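Local coordinates for protein tRNA (guanine(9)-N1)-methyltransferase (Schizosaccharomyces pombe, PDB 4JWH) that transfers a methyl group from S-adenosyl-L-methionine to N1 of guanosine 9 in cytoplasmic tRNA, leaving S-adenosyl-L-homocysteine, at residues A[132-137]-A[256-261]. Sequence-based numbering, arbitrary orientation.
Sequences HSANRT and QVFEIL. With SAH (S-adenosyl-L-homocysteine), chain C.
Phe-258 lays the far end of its ring against Asn-135, with CZ 3.7 Å from Asn-135 CB. Its CG stands anti to the backbone N (chi1 -178°), which extends the ring from its own helix to the neighbouring one. The amide of Asn-135 is turned almost perpendicular to the ring, the two planes 88° apart, and its OD1 lies at the ring edge, in plane, 3.7 Å from Phe-258 CZ. The other end of that amide is held by a hydrogen bond from ND2 to the carbonyl of Val-142. Ala-134 meets the same ring at its edge and also touches the aliphatic part of Glu-259, Ala-134 CB lying 4.1 Å from Phe-258 CE2 and 3.9 Å from Glu-259 CG. Glu-259 OE1 accepts a hydrogen bond from Asn-255 ND2. No hydrogen bond joins the segments, whose axes run nearly parallel, 11° apart and 9.7 Å at closest approach. The same helix lends Val-257 to the cofactor pocket of the SPOUT-type domain, Val-257 CG2 lying 3.5 Å from N9 of S-adenosyl-L-homocysteine. Helices 118-137 and 254-267 pack side by side, Phe-258 also resting on Ile-106 and Ile-211 of the adjacent parallel strands 105-109 and 208-212.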
# COMPACT_ATOMS: atom_id res chain seq x y z
N HIS A 132 3.04 3.87 -7.62
CA HIS A 132 3.05 5.20 -8.23
C HIS A 132 2.36 5.24 -9.60
O HIS A 132 1.57 6.14 -9.87
CB HIS A 132 4.48 5.75 -8.35
CG HIS A 132 4.55 7.02 -9.13
ND1 HIS A 132 5.08 7.08 -10.40
CD2 HIS A 132 4.12 8.27 -8.83
CE1 HIS A 132 5.00 8.33 -10.84
NE2 HIS A 132 4.43 9.07 -9.91
N SER A 133 2.62 4.26 -10.46
CA SER A 133 2.04 4.32 -11.83
C SER A 133 0.52 4.15 -11.78
O SER A 133 -0.21 4.86 -12.47
CB SER A 133 2.67 3.26 -12.75
OG SER A 133 4.08 3.25 -12.57
N ALA A 134 0.05 3.22 -10.95
CA ALA A 134 -1.39 3.01 -10.76
C ALA A 134 -2.04 4.26 -10.15
O ALA A 134 -3.12 4.69 -10.56
CB ALA A 134 -1.62 1.79 -9.89
N ASN A 135 -1.36 4.90 -9.20
CA ASN A 135 -1.86 6.16 -8.65
C ASN A 135 -2.01 7.29 -9.66
O ASN A 135 -2.97 8.06 -9.62
CB ASN A 135 -0.97 6.64 -7.51
CG ASN A 135 -1.68 7.63 -6.63
OD1 ASN A 135 -2.85 7.47 -6.33
ND2 ASN A 135 -0.97 8.64 -6.19
N ARG A 136 -1.03 7.41 -10.55
CA ARG A 136 -1.00 8.49 -11.54
C ARG A 136 -2.20 8.49 -12.50
O ARG A 136 -2.70 9.56 -12.87
CB ARG A 136 0.32 8.45 -12.34
CG ARG A 136 0.57 9.73 -13.18
CD ARG A 136 0.75 11.01 -12.29
NE ARG A 136 2.07 11.04 -11.68
CZ ARG A 136 3.16 11.51 -12.29
NH1 ARG A 136 3.08 12.04 -13.50
NH2 ARG A 136 4.34 11.44 -11.67
N THR A 137 -2.64 7.29 -12.90
CA THR A 137 -3.72 7.13 -13.86
C THR A 137 -5.08 6.96 -13.15
O THR A 137 -6.11 6.82 -13.81
CB THR A 137 -3.48 5.91 -14.80
OG1 THR A 137 -3.32 4.71 -14.03
CG2 THR A 137 -2.26 6.11 -15.68
N GLN A 256 -0.71 -5.12 -5.64
CA GLN A 256 -2.09 -5.63 -5.81
C GLN A 256 -3.04 -4.96 -4.80
O GLN A 256 -4.16 -4.57 -5.13
CB GLN A 256 -2.15 -7.15 -5.68
CG GLN A 256 -1.66 -7.88 -6.94
CD GLN A 256 -1.60 -9.39 -6.75
OE1 GLN A 256 -1.29 -9.87 -5.66
NE2 GLN A 256 -1.91 -10.14 -7.82
N VAL A 257 -2.57 -4.83 -3.57
CA VAL A 257 -3.40 -4.23 -2.52
C VAL A 257 -3.61 -2.77 -2.85
O VAL A 257 -4.73 -2.27 -2.83
CB VAL A 257 -2.68 -4.37 -1.15
CG1 VAL A 257 -3.37 -3.50 -0.09
CG2 VAL A 257 -2.70 -5.84 -0.72
N PHE A 258 -2.54 -2.07 -3.20
CA PHE A 258 -2.67 -0.66 -3.61
C PHE A 258 -3.68 -0.48 -4.73
O PHE A 258 -4.58 0.38 -4.66
CB PHE A 258 -1.34 -0.02 -4.02
CG PHE A 258 -1.49 1.42 -4.39
CD1 PHE A 258 -1.41 2.40 -3.41
CD2 PHE A 258 -1.83 1.80 -5.68
CE1 PHE A 258 -1.62 3.77 -3.72
CE2 PHE A 258 -2.06 3.14 -6.00
CZ PHE A 258 -1.95 4.12 -5.00
N GLU A 259 -3.51 -1.27 -5.80
CA GLU A 259 -4.39 -1.21 -6.96
C GLU A 259 -5.85 -1.47 -6.58
O GLU A 259 -6.79 -0.82 -7.10
CB GLU A 259 -3.91 -2.22 -8.02
CG GLU A 259 -2.58 -1.85 -8.70
CD GLU A 259 -1.96 -3.06 -9.40
OE1 GLU A 259 -0.81 -2.97 -9.84
OE2 GLU A 259 -2.62 -4.14 -9.46
N ILE A 260 -6.06 -2.44 -5.68
CA ILE A 260 -7.43 -2.73 -5.24
C ILE A 260 -8.04 -1.53 -4.49
O ILE A 260 -9.18 -1.15 -4.75
CB ILE A 260 -7.47 -4.02 -4.40
CG1 ILE A 260 -7.33 -5.27 -5.31
CG2 ILE A 260 -8.73 -4.08 -3.47
CD1 ILE A 260 -6.83 -6.45 -4.47
N LEU A 261 -7.28 -0.93 -3.57
CA LEU A 261 -7.75 0.26 -2.83
C LEU A 261 -8.13 1.36 -3.79
O LEU A 261 -9.20 1.95 -3.67
CB LEU A 261 -6.69 0.76 -1.85
CG LEU A 261 -6.21 -0.26 -0.81
CD1 LEU A 261 -5.08 0.38 0.02
CD2 LEU A 261 -7.39 -0.66 0.10
N SAH C . 3.67 -11.51 6.20
CA SAH C . 3.59 -10.15 5.70
CB SAH C . 3.40 -10.26 4.16
CG SAH C . 2.44 -9.26 3.66
SD SAH C . 2.07 -8.96 1.98
C SAH C . 2.62 -9.39 6.59
O SAH C . 1.89 -8.51 6.27
OXT SAH C . 2.60 -9.64 7.76
C5' SAH C . 2.37 -7.24 1.87
C4' SAH C . 1.30 -6.28 2.39
O4' SAH C . 0.13 -6.31 1.62
C3' SAH C . 0.83 -6.47 3.84
O3' SAH C . 1.71 -5.90 4.76
C2' SAH C . -0.52 -5.85 3.86
O2' SAH C . -0.36 -4.48 4.10
C1' SAH C . -0.98 -6.12 2.45
N9 SAH C . -1.93 -7.24 2.36
C8 SAH C . -1.76 -8.35 1.70
N7 SAH C . -2.82 -9.12 1.74
C5 SAH C . -3.72 -8.48 2.41
C6 SAH C . -5.10 -8.71 2.84
N6 SAH C . -5.71 -9.83 2.54
N1 SAH C . -5.69 -7.78 3.54
C2 SAH C . -5.08 -6.65 3.85
N3 SAH C . -3.85 -6.37 3.52
C4 SAH C . -3.12 -7.22 2.80